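Local coordinates for protein Exo-beta-1,4-mannosidase (Rhizomucor miehei, PDB 4LYP) that probably hydrolyses terminal, non-reducing beta-D-mannose residues from beta-mannosides and can transfer mannosyl groups, as an extracellular family 5 glycoside hydrolase with a TIM-barrel fold, at residues C292-W297 / F338-D343; H310-M315 / K364-Q369; A344-E349 / P360-D365; N388-G393 / G419-Y424. All blocks are in the same frame, centred on the assembly; numbering follows the deposited sequence.

Interaction 1. Residues C292-W297 / F338-D343; sequences CWVENW and FGMARD. With GAI (guanidine), chain C.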
# COMPACT_ATOMS: atom_id res chain seq x y z
N CYS A 292 -6.77 5.83 5.84
CA CYS A 292 -7.30 6.44 7.04
C CYS A 292 -6.41 6.11 8.24
O CYS A 292 -6.25 4.89 8.58
CB CYS A 292 -8.73 5.91 7.29
SG CYS A 292 -9.45 6.71 8.79
N TRP A 293 -5.81 7.14 8.85
CA TRP A 293 -4.80 6.98 9.91
C TRP A 293 -5.07 7.79 11.13
O TRP A 293 -4.51 8.86 11.33
CB TRP A 293 -3.41 7.25 9.32
CG TRP A 293 -2.98 6.17 8.38
CD1 TRP A 293 -2.77 6.20 7.04
CD2 TRP A 293 -2.73 4.82 8.81
NE1 TRP A 293 -2.43 4.92 6.56
CE2 TRP A 293 -2.40 4.09 7.67
CE3 TRP A 293 -2.76 4.17 10.07
CZ2 TRP A 293 -2.05 2.74 7.74
CZ3 TRP A 293 -2.45 2.84 10.15
CH2 TRP A 293 -2.13 2.13 8.98
N VAL A 294 -5.96 7.27 12.01
CA VAL A 294 -6.42 8.08 13.12
C VAL A 294 -5.30 8.46 14.11
O VAL A 294 -5.29 9.59 14.62
CB VAL A 294 -7.65 7.47 13.82
CG1 VAL A 294 -8.89 7.66 12.96
CG2 VAL A 294 -7.41 6.02 14.29
N GLU A 295 -4.37 7.57 14.43
CA GLU A 295 -3.33 7.96 15.39
C GLU A 295 -2.39 8.98 14.73
O GLU A 295 -2.08 10.01 15.33
CB GLU A 295 -2.55 6.73 15.87
CG GLU A 295 -1.44 7.07 16.84
CD GLU A 295 -0.69 5.91 17.42
OE1 GLU A 295 -1.10 4.74 17.21
OE2 GLU A 295 0.31 6.16 18.08
N ASN A 296 -1.97 8.73 13.48
CA ASN A 296 -1.02 9.61 12.84
C ASN A 296 -1.57 11.01 12.73
O ASN A 296 -0.82 11.99 12.81
CB ASN A 296 -0.75 9.13 11.40
CG ASN A 296 -0.27 7.68 11.32
OD1 ASN A 296 -0.90 6.81 11.89
ND2 ASN A 296 0.79 7.45 10.59
N TRP A 297 -2.91 11.15 12.57
CA TRP A 297 -3.55 12.43 12.37
C TRP A 297 -4.01 13.06 13.65
O TRP A 297 -4.61 14.15 13.60
CB TRP A 297 -4.71 12.28 11.39
CG TRP A 297 -4.32 11.76 10.06
CD1 TRP A 297 -3.06 11.55 9.58
CD2 TRP A 297 -5.24 11.21 9.06
NE1 TRP A 297 -3.16 10.93 8.30
CE2 TRP A 297 -4.45 10.74 7.97
CE3 TRP A 297 -6.65 11.11 8.99
CZ2 TRP A 297 -5.04 10.12 6.83
CZ3 TRP A 297 -7.23 10.60 7.86
CH2 TRP A 297 -6.43 10.14 6.78
N PHE A 338 -5.53 1.30 6.17
CA PHE A 338 -6.02 1.79 7.48
C PHE A 338 -5.42 0.90 8.52
O PHE A 338 -5.06 -0.26 8.24
CB PHE A 338 -7.57 1.81 7.58
CG PHE A 338 -8.18 0.45 7.69
CD1 PHE A 338 -8.33 -0.42 6.60
CD2 PHE A 338 -8.55 -0.02 8.96
CE1 PHE A 338 -8.84 -1.71 6.75
CE2 PHE A 338 -9.08 -1.33 9.09
CZ PHE A 338 -9.23 -2.15 7.99
N GLY A 339 -5.39 1.38 9.77
CA GLY A 339 -4.85 0.50 10.82
C GLY A 339 -4.95 1.20 12.16
O GLY A 339 -5.34 2.35 12.31
N MET A 340 -4.60 0.42 13.21
CA MET A 340 -4.65 0.90 14.60
C MET A 340 -3.62 0.09 15.40
O MET A 340 -3.37 -1.08 15.11
CB MET A 340 -6.07 0.77 15.15
CG MET A 340 -6.20 1.19 16.58
SD MET A 340 -7.92 1.36 17.15
CE MET A 340 -8.37 2.94 16.41
N ALA A 341 -3.10 0.78 16.42
CA ALA A 341 -2.10 0.23 17.34
C ALA A 341 -2.74 -0.81 18.26
O ALA A 341 -3.97 -0.96 18.38
CB ALA A 341 -1.55 1.37 18.18
N ARG A 342 -1.85 -1.52 18.95
CA ARG A 342 -2.25 -2.46 20.03
C ARG A 342 -2.68 -1.65 21.23
O ARG A 342 -2.64 -0.42 21.25
CB ARG A 342 -1.11 -3.41 20.33
CG ARG A 342 -0.46 -4.05 19.07
CD ARG A 342 0.53 -5.15 19.35
NE ARG A 342 -0.09 -6.47 19.59
CZ ARG A 342 -0.41 -7.30 18.62
NH1 ARG A 342 -0.87 -8.54 18.97
NH2 ARG A 342 -0.33 -6.98 17.32
N ASP A 343 -3.14 -2.38 22.28
CA ASP A 343 -3.78 -1.75 23.45
C ASP A 343 -2.81 -1.08 24.44
O ASP A 343 -2.69 -1.47 25.62
CB ASP A 343 -4.60 -2.79 24.23
CG ASP A 343 -5.90 -3.22 23.57
OD1 ASP A 343 -6.45 -2.48 22.67
OD2 ASP A 343 -6.47 -4.24 24.02
C GAI C . 1.66 7.84 6.60
N1 GAI C . 0.68 7.15 6.01
N2 GAI C . 1.98 8.99 5.98
N3 GAI C . 2.31 7.43 7.63
O HOH W 1 -6.84 4.46 11.16
O HOH W 2 -4.01 4.64 13.72
O HOH W 3 -3.51 3.61 16.44
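Trp293 lays one face of its indole over the backbone of Phe338 and Gly339, with CZ3 3.3 Å from Gly339 N and CH2 3.5 Å from Phe338 C. Its CG stands anti to the carbonyl carbon (chi1 -70°), which carries the six-membered ring across to the second loop. Gly339 suits this place because its bare backbone lets the ring come close. At the five-membered end the indole is tied by NE1 to Glu337, and Trp293 CD1 lies 3.7 Å from N1 of the bound guanidine. Beside this stack, Phe338 CA directs its hydrogen at Cys292 O, a CA-H...O contact of 3.3 Å. Val294 and Met340 meet obliquely through methyl groups, Val294 CG2 to Met340 CE at 3.9 Å; Met340 is extended until its last torsion (chi3 -77°), where it bends to present CE. Glu295, its chain stretched out, brings OE1 to 3.5 Å from Ala341 CB, while OE2 forms a salt bridge with Lys354. No direct hydrogen bond joins the two segments, and three waters do that work. One accepts from Val294 N and donates to both Cys292 O and Gly339 O, the second links Glu295 N to Gly339 O, and the third links Ala341 N to Glu295 OE1. Asn296 ND2 comes close to guanidine N3, at 3.3 Å, but its hydrogen bond goes to a Tris molecule probably from the crystallisation liquor. These loops follow two neighbouring parallel strands, 288-292 and 333-338, and form part of the ligand pocket at the C-terminal end of a TIM barrel.

Interaction 2. Residues H310-M315 / K364-Q369; sequences HANEYM and KDEYYQ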
# COMPACT_ATOMS: atom_id res chain seq x y z
N HIS A 310 -14.34 8.12 19.59
CA HIS A 310 -14.08 9.20 18.65
C HIS A 310 -13.37 8.66 17.39
O HIS A 310 -13.65 9.15 16.30
CB HIS A 310 -13.20 10.24 19.35
CG HIS A 310 -12.83 11.42 18.49
ND1 HIS A 310 -13.77 12.15 17.81
CD2 HIS A 310 -11.63 11.99 18.20
CE1 HIS A 310 -13.17 13.21 17.22
NE2 HIS A 310 -11.90 13.10 17.43
N ALA A 311 -12.47 7.66 17.51
CA ALA A 311 -11.86 7.09 16.32
C ALA A 311 -12.89 6.36 15.46
O ALA A 311 -12.87 6.46 14.21
CB ALA A 311 -10.75 6.11 16.72
N ASN A 312 -13.82 5.59 16.09
CA ASN A 312 -14.86 4.91 15.32
C ASN A 312 -15.73 5.92 14.59
O ASN A 312 -16.08 5.72 13.42
CB ASN A 312 -15.77 4.03 16.21
CG ASN A 312 -15.08 2.81 16.75
OD1 ASN A 312 -14.25 2.21 16.05
ND2 ASN A 312 -15.47 2.37 17.93
N GLU A 313 -16.08 7.04 15.25
CA GLU A 313 -16.93 8.02 14.56
C GLU A 313 -16.17 8.68 13.43
O GLU A 313 -16.75 8.94 12.35
CB GLU A 313 -17.31 9.06 15.59
CG GLU A 313 -18.26 8.45 16.64
CD GLU A 313 -18.45 9.30 17.84
OE1 GLU A 313 -18.01 10.44 17.89
OE2 GLU A 313 -19.17 8.82 18.74
N TYR A 314 -14.87 8.94 13.60
CA TYR A 314 -14.07 9.54 12.54
C TYR A 314 -14.04 8.60 11.33
O TYR A 314 -14.26 9.03 10.21
CB TYR A 314 -12.66 9.84 13.02
CG TYR A 314 -11.86 10.54 11.95
CD1 TYR A 314 -11.17 9.81 10.97
CD2 TYR A 314 -11.82 11.93 11.90
CE1 TYR A 314 -10.50 10.42 9.94
CE2 TYR A 314 -11.11 12.56 10.89
CZ TYR A 314 -10.46 11.75 9.88
OH TYR A 314 -9.82 12.39 8.86
N MET A 315 -13.76 7.33 11.55
CA MET A 315 -13.75 6.32 10.47
C MET A 315 -15.10 6.29 9.79
O MET A 315 -15.17 6.25 8.56
CB MET A 315 -13.36 4.96 11.04
CG MET A 315 -13.61 3.81 10.06
SD MET A 315 -12.54 3.89 8.54
CE MET A 315 -11.01 3.16 9.16
N LYS A 364 -8.16 -2.15 18.43
CA LYS A 364 -7.97 -2.39 17.01
C LYS A 364 -9.02 -3.32 16.43
O LYS A 364 -9.53 -3.13 15.33
CB LYS A 364 -6.58 -2.99 16.82
CG LYS A 364 -6.21 -3.38 15.39
CD LYS A 364 -4.87 -4.13 15.42
CE LYS A 364 -4.23 -4.22 14.05
NZ LYS A 364 -2.86 -4.84 14.16
N ASP A 365 -9.33 -4.42 17.16
CA ASP A 365 -10.29 -5.42 16.63
C ASP A 365 -11.63 -4.77 16.48
O ASP A 365 -12.30 -5.03 15.45
CB ASP A 365 -10.36 -6.57 17.60
CG ASP A 365 -9.12 -7.47 17.56
OD1 ASP A 365 -8.17 -7.17 16.85
OD2 ASP A 365 -9.19 -8.47 18.28
N GLU A 366 -12.10 -3.97 17.43
CA GLU A 366 -13.38 -3.34 17.32
C GLU A 366 -13.37 -2.29 16.17
O GLU A 366 -14.31 -2.20 15.39
CB GLU A 366 -13.76 -2.64 18.62
CG GLU A 366 -15.00 -1.82 18.51
CD GLU A 366 -15.38 -1.09 19.81
OE1 GLU A 366 -15.20 -1.71 20.90
OE2 GLU A 366 -15.94 0.02 19.72
N TYR A 367 -12.26 -1.53 16.07
CA TYR A 367 -12.14 -0.55 15.03
C TYR A 367 -12.21 -1.17 13.65
O TYR A 367 -12.94 -0.71 12.77
CB TYR A 367 -10.79 0.17 15.23
CG TYR A 367 -10.53 1.31 14.29
CD1 TYR A 367 -11.22 2.54 14.37
CD2 TYR A 367 -9.48 1.18 13.33
CE1 TYR A 367 -10.87 3.55 13.55
CE2 TYR A 367 -9.14 2.25 12.50
CZ TYR A 367 -9.84 3.43 12.64
OH TYR A 367 -9.51 4.53 11.86
N TYR A 368 -11.45 -2.28 13.46
CA TYR A 368 -11.51 -3.01 12.20
C TYR A 368 -12.93 -3.55 11.97
O TYR A 368 -13.46 -3.43 10.86
CB TYR A 368 -10.58 -4.24 12.21
CG TYR A 368 -9.13 -4.02 11.79
CD1 TYR A 368 -8.29 -3.04 12.33
CD2 TYR A 368 -8.58 -4.90 10.85
CE1 TYR A 368 -6.97 -2.90 11.91
CE2 TYR A 368 -7.25 -4.78 10.42
CZ TYR A 368 -6.48 -3.79 10.96
OH TYR A 368 -5.16 -3.72 10.52
N GLN A 369 -13.52 -4.16 13.00
CA GLN A 369 -14.80 -4.79 12.79
C GLN A 369 -15.87 -3.78 12.36
O GLN A 369 -16.66 -4.05 11.46
CB GLN A 369 -15.24 -5.53 14.05
CG GLN A 369 -16.61 -6.20 13.87
CD GLN A 369 -16.90 -7.04 15.05
OE1 GLN A 369 -17.22 -6.49 16.11
NE2 GLN A 369 -16.66 -8.31 14.94
O HOH W 4 -14.26 1.84 13.23
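Tyr367 reaches from helix 362-380 to Ala311, Asn312 and Met315 of helix 308-329, joining two neighbouring outer helices of the TIM barrel. The short segments run nearly parallel, crossing at -22° with their axes 10.1 Å apart. An aromatic residue fits here because one ring can span that gap: with CG anti to the backbone N (chi1 -175°), it projects across to the other helix. Ala311 is small enough to let the ring edge come close, and its carbonyl O lies in the ring plane, 3.6 Å from Tyr367 CE1. Met315, flexible and bent at both chi2 and chi3, crosses the tyrosine at about a right angle and sets its CE 3.7 Å from Tyr367 CZ. On the more polar flank, the amide of Asn312 slides past the ring, the two planes not far from parallel. Its ND2 donates to Glu366 OE2 at 3.0 Å, a rather bent bond (132°) that meets OE2 on its anti side, out of the carboxylate plane.

Further out, Lys370 forms a salt bridge with that same carboxylate oxygen, which probably steadies its negative charge. Cys292, at the end of strand 288-292, and Val294 and Met340, from the loops, also touch Tyr367. The other end of the Asn312 amide is held by a water, which donates to Asn312 OD1 at 2.8 Å and to Tyr367 O at 2.9 Å.

Interaction 3. Residues A344-E349 / P360-D365; sequences AWRNPE and PTSHKD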
# COMPACT_ATOMS: atom_id res chain seq x y z
N ALA A 344 -2.10 -0.04 23.97
CA ALA A 344 -1.13 0.71 24.76
C ALA A 344 -1.74 1.21 26.06
O ALA A 344 -1.05 1.29 27.10
CB ALA A 344 -0.58 1.90 23.97
N TRP A 345 -3.04 1.53 26.04
CA TRP A 345 -3.77 2.05 27.17
C TRP A 345 -3.81 1.12 28.36
O TRP A 345 -4.13 1.57 29.47
CB TRP A 345 -5.19 2.47 26.72
CG TRP A 345 -5.96 1.29 26.14
CD1 TRP A 345 -6.03 0.91 24.81
CD2 TRP A 345 -6.72 0.30 26.87
NE1 TRP A 345 -6.77 -0.22 24.66
CE2 TRP A 345 -7.21 -0.64 25.90
CE3 TRP A 345 -7.05 0.11 28.25
CZ2 TRP A 345 -8.00 -1.77 26.22
CZ3 TRP A 345 -7.87 -1.00 28.57
CH2 TRP A 345 -8.33 -1.93 27.59
N ARG A 346 -3.56 -0.17 28.18
CA ARG A 346 -3.52 -1.07 29.31
C ARG A 346 -2.30 -0.84 30.23
O ARG A 346 -2.31 -1.26 31.39
CB ARG A 346 -3.53 -2.51 28.81
CG ARG A 346 -4.78 -2.94 28.11
CD ARG A 346 -4.70 -4.30 27.51
NE ARG A 346 -5.94 -4.73 26.86
CZ ARG A 346 -7.02 -5.14 27.49
NH1 ARG A 346 -8.07 -5.46 26.79
NH2 ARG A 346 -7.01 -5.26 28.85
N ASN A 347 -1.25 -0.19 29.68
CA ASN A 347 -0.02 0.03 30.41
C ASN A 347 0.58 1.29 29.79
O ASN A 347 1.58 1.25 29.12
CB ASN A 347 0.89 -1.19 30.33
CG ASN A 347 2.13 -1.08 31.18
OD1 ASN A 347 2.32 -0.14 31.95
ND2 ASN A 347 3.02 -2.03 30.97
N PRO A 348 -0.05 2.45 29.99
CA PRO A 348 0.27 3.63 29.19
C PRO A 348 1.66 4.23 29.48
O PRO A 348 2.13 4.91 28.56
CB PRO A 348 -0.84 4.63 29.51
CG PRO A 348 -1.37 4.19 30.86
CD PRO A 348 -1.20 2.69 30.88
N GLU A 349 2.22 3.97 30.67
CA GLU A 349 3.52 4.52 31.07
C GLU A 349 4.69 3.79 30.41
O GLU A 349 5.82 4.32 30.40
CB GLU A 349 3.70 4.60 32.59
N PRO A 360 -2.66 -7.21 23.88
CA PRO A 360 -3.89 -7.41 23.13
C PRO A 360 -4.22 -6.27 22.16
O PRO A 360 -3.65 -5.19 22.24
CB PRO A 360 -4.99 -7.45 24.22
CG PRO A 360 -4.25 -7.78 25.47
CD PRO A 360 -2.91 -7.14 25.33
N THR A 361 -5.20 -6.57 21.29
CA THR A 361 -5.64 -5.67 20.25
C THR A 361 -7.14 -5.44 20.36
O THR A 361 -7.85 -5.40 19.36
CB THR A 361 -5.23 -6.18 18.86
OG1 THR A 361 -5.79 -7.49 18.65
CG2 THR A 361 -3.74 -6.26 18.68
N SER A 362 -7.67 -5.25 21.59
CA SER A 362 -9.13 -5.10 21.66
C SER A 362 -9.65 -3.84 20.99
O SER A 362 -10.68 -3.89 20.35
CB SER A 362 -9.61 -5.20 23.08
OG SER A 362 -9.14 -4.13 23.91
N HIS A 363 -8.93 -2.70 21.11
CA HIS A 363 -9.42 -1.51 20.41
C HIS A 363 -9.35 -1.70 18.92
O HIS A 363 -10.30 -1.42 18.19
CB HIS A 363 -8.61 -0.28 20.81
CG HIS A 363 -8.99 0.30 22.12
ND1 HIS A 363 -8.64 1.56 22.52
CD2 HIS A 363 -9.79 -0.21 23.15
CE1 HIS A 363 -9.16 1.82 23.71
NE2 HIS A 363 -9.81 0.75 24.13
N LYS A 364 -8.16 -2.15 18.43
CA LYS A 364 -7.97 -2.39 17.01
C LYS A 364 -9.02 -3.32 16.43
O LYS A 364 -9.53 -3.13 15.33
CB LYS A 364 -6.58 -2.99 16.82
CG LYS A 364 -6.21 -3.38 15.39
CD LYS A 364 -4.87 -4.13 15.42
CE LYS A 364 -4.23 -4.22 14.05
NZ LYS A 364 -2.86 -4.84 14.16
N ASP A 365 -9.33 -4.42 17.16
CA ASP A 365 -10.29 -5.42 16.63
C ASP A 365 -11.63 -4.77 16.48
O ASP A 365 -12.30 -5.03 15.45
CB ASP A 365 -10.36 -6.57 17.60
CG ASP A 365 -9.12 -7.47 17.56
OD1 ASP A 365 -8.17 -7.17 16.85
OD2 ASP A 365 -9.19 -8.47 18.28
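Trp345 and His363 form the tight part of this contact, an offset stack with the indole five-membered ring and the imidazole 3.8 Å apart at their centroids and 21° apart in plane. Indole NE1 sits over the centre of the imidazole, so the two nitrogen-bearing rings meet by their faces and not through a hydrogen bond. Two flat aromatic groups suit such a seam, and His363 is also held by ND1, which bonds to Tyr300. The phenolic bond and the stack together limit how the imidazole can turn. At the indole's edge, and in its plane, Ser362 OG lies 3.5 Å from Trp345 CZ2 in the conformer modelled here, where it also bonds to Asp343.

The outer side is looser. Arg346, extended from CG to NE, passes obliquely by Pro360, with Arg346 NE 3.8 Å from Pro360 CG. Its guanidinium lies with a face over Trp345 CH2, covering the side of the indole opposite His363. Both Arg346 and Pro360 are exposed to solvent, yet the arginine is not adrift, since NE forms a salt bridge with Asp343.

The contact thus packs a 3-10 turn in the long loop after strand 333-338 against the first turn of helix 362-380 and the proline leading into it, at the protein surface.

Interaction 4. Residues N388-G393 / G419-Y424; sequences NFWAYG and GWYSVY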
# COMPACT_ATOMS: atom_id res chain seq x y z
N ASN A 388 -7.83 -2.55 2.02
CA ASN A 388 -6.58 -3.28 2.27
C ASN A 388 -6.10 -2.83 3.63
O ASN A 388 -5.60 -1.69 3.79
CB ASN A 388 -5.48 -3.00 1.24
CG ASN A 388 -5.89 -3.28 -0.17
OD1 ASN A 388 -6.71 -2.56 -0.74
ND2 ASN A 388 -5.31 -4.33 -0.77
N PHE A 389 -6.25 -3.66 4.69
CA PHE A 389 -5.71 -3.26 6.00
C PHE A 389 -4.19 -3.14 5.91
O PHE A 389 -3.52 -3.81 5.11
CB PHE A 389 -6.15 -4.25 7.09
CG PHE A 389 -5.57 -5.62 6.95
CD1 PHE A 389 -4.36 -5.95 7.57
CD2 PHE A 389 -6.19 -6.63 6.24
CE1 PHE A 389 -3.75 -7.21 7.43
CE2 PHE A 389 -5.64 -7.88 6.09
CZ PHE A 389 -4.44 -8.18 6.71
N TRP A 390 -3.67 -2.22 6.74
CA TRP A 390 -2.21 -1.98 6.81
C TRP A 390 -1.76 -2.42 8.20
O TRP A 390 -2.10 -1.79 9.17
CB TRP A 390 -1.92 -0.51 6.61
CG TRP A 390 -0.44 -0.25 6.72
CD1 TRP A 390 0.35 -0.24 7.89
CD2 TRP A 390 0.47 -0.09 5.62
NE1 TRP A 390 1.66 -0.09 7.55
CE2 TRP A 390 1.80 -0.02 6.17
CE3 TRP A 390 0.32 -0.02 4.21
CZ2 TRP A 390 2.94 0.18 5.37
CZ3 TRP A 390 1.46 0.15 3.42
CH2 TRP A 390 2.76 0.25 4.00
N ALA A 391 -1.03 -3.57 8.27
CA ALA A 391 -0.52 -4.37 7.16
C ALA A 391 -0.30 -5.79 7.75
O ALA A 391 -0.22 -5.96 8.96
CB ALA A 391 0.77 -3.84 6.56
N TYR A 392 -0.17 -6.77 6.88
CA TYR A 392 -0.00 -8.14 7.36
C TYR A 392 1.44 -8.39 7.78
O TYR A 392 2.35 -8.23 7.00
CB TYR A 392 -0.44 -9.16 6.31
CG TYR A 392 -0.53 -10.56 6.90
CD1 TYR A 392 -1.36 -10.82 8.00
CD2 TYR A 392 0.21 -11.61 6.38
CE1 TYR A 392 -1.45 -12.07 8.52
CE2 TYR A 392 0.09 -12.91 6.91
CZ TYR A 392 -0.74 -13.10 8.00
OH TYR A 392 -0.84 -14.35 8.59
N GLY A 393 1.63 -8.76 9.04
CA GLY A 393 2.96 -9.11 9.57
C GLY A 393 3.28 -10.56 9.47
O GLY A 393 4.46 -10.94 9.44
N GLY A 419 6.25 -3.43 14.82
CA GLY A 419 5.09 -3.91 15.53
C GLY A 419 4.04 -2.89 15.83
O GLY A 419 3.05 -3.22 16.50
N TRP A 420 4.14 -1.66 15.32
CA TRP A 420 3.10 -0.67 15.55
C TRP A 420 1.71 -1.14 15.06
O TRP A 420 0.76 -1.17 15.86
CB TRP A 420 3.50 0.65 14.90
CG TRP A 420 2.66 1.85 15.19
CD1 TRP A 420 1.67 1.99 16.18
CD2 TRP A 420 2.71 3.10 14.51
NE1 TRP A 420 1.15 3.27 16.14
CE2 TRP A 420 1.77 3.96 15.13
CE3 TRP A 420 3.45 3.60 13.43
CZ2 TRP A 420 1.57 5.30 14.73
CZ3 TRP A 420 3.23 4.92 13.02
CH2 TRP A 420 2.33 5.74 13.64
N TYR A 421 1.63 -1.49 13.79
CA TYR A 421 0.34 -1.73 13.16
C TYR A 421 0.24 -3.18 12.63
O TYR A 421 -0.87 -3.59 12.24
CB TYR A 421 0.16 -0.75 11.97
CG TYR A 421 -0.09 0.69 12.40
CD1 TYR A 421 -1.00 0.95 13.40
CD2 TYR A 421 0.52 1.73 11.75
CE1 TYR A 421 -1.34 2.29 13.72
CE2 TYR A 421 0.19 3.04 12.03
CZ TYR A 421 -0.77 3.30 13.00
OH TYR A 421 -1.21 4.60 13.31
N SER A 422 1.32 -3.96 12.63
CA SER A 422 1.28 -5.34 12.04
C SER A 422 0.16 -6.11 12.61
O SER A 422 -0.10 -6.17 13.82
CB SER A 422 2.57 -6.04 12.38
OG SER A 422 3.67 -5.61 11.58
N VAL A 423 -0.46 -6.89 11.71
CA VAL A 423 -1.37 -7.99 12.10
C VAL A 423 -0.57 -9.26 11.98
O VAL A 423 -0.16 -9.67 10.90
CB VAL A 423 -2.57 -8.06 11.12
CG1 VAL A 423 -3.45 -9.28 11.46
CG2 VAL A 423 -3.45 -6.80 11.19
N TYR A 424 -0.34 -9.94 13.14
CA TYR A 424 0.42 -11.18 13.13
C TYR A 424 -0.48 -12.36 12.79
O TYR A 424 -1.71 -12.31 12.97
CB TYR A 424 1.11 -11.40 14.47
CG TYR A 424 2.05 -10.27 14.81
CD1 TYR A 424 3.14 -9.97 13.98
CD2 TYR A 424 1.87 -9.52 15.95
CE1 TYR A 424 4.05 -8.97 14.30
CE2 TYR A 424 2.75 -8.51 16.29
CZ TYR A 424 3.88 -8.25 15.47
OH TYR A 424 4.82 -7.29 15.81
O HOH W 5 -3.21 -2.08 11.63
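Two backbone hydrogen bonds define the contact, both around Val423. Its N donates to Ala391 O at 2.9 Å and 165°, while Gly393 N donates to Val423 O at 2.7 Å. They make Tyr392 and Val423 a parallel bridge. Glycine fits at Gly393 because its bare backbone lets Ser422 and Tyr424 come close.

A water adds a polar link nearby, donating to Trp390 O at 2.7 Å and to Tyr421 O at 2.9 Å; Lys364 also donates to Tyr421 O.

The apolar contacts flank these bonds. Val423 CG2 packs against Phe389 CE1 at 3.8 Å, the two side chains crossing at about a right angle, and a branched valine offers a compact methyl to the ring. Phe389 is placed there by a chi1 of 66°, which sets CG between its backbone N and carbonyl carbon. Tyr421 CB lies 4.1 Å from Trp390 CD1, at the edge of the indole; the Tyr421 hydroxyl bonds to Asn296.

The peptide bond between Trp390 and Ala391 is cis, a familiar non-proline feature beside the active site of clan GH-A TIM-barrel glycosidases. The strand bonds and water, taking up buried carbonyls, are consistent with a well-fixed backbone from which Trp390, on strand 386-394, and Tyr421, in the loop before strand 423-424, reach toward the ligand-binding region.

How the interactions relate
From the N-terminal side, interaction 1 opens after strand 288-292 and closes a loop of 40 residues at the end of strand 333-338. Interaction 2 starts within that loop, on helix 308-329, and ends beyond it on helix 362-380, so the two cross. Interaction 3 opens just after interaction 1, within the span of interaction 2, and closes a short loop onto the same stretch of helix 362-380, sharing Lys364 and Asp365 with interaction 2. Interaction 4 follows in series, closing the 25-residue loop between strand 386-394 and strand 423-424. A probable hydrogen bond from Trp390 N to Phe338 O ties interaction 4 to interaction 1 across adjacent barrel strands.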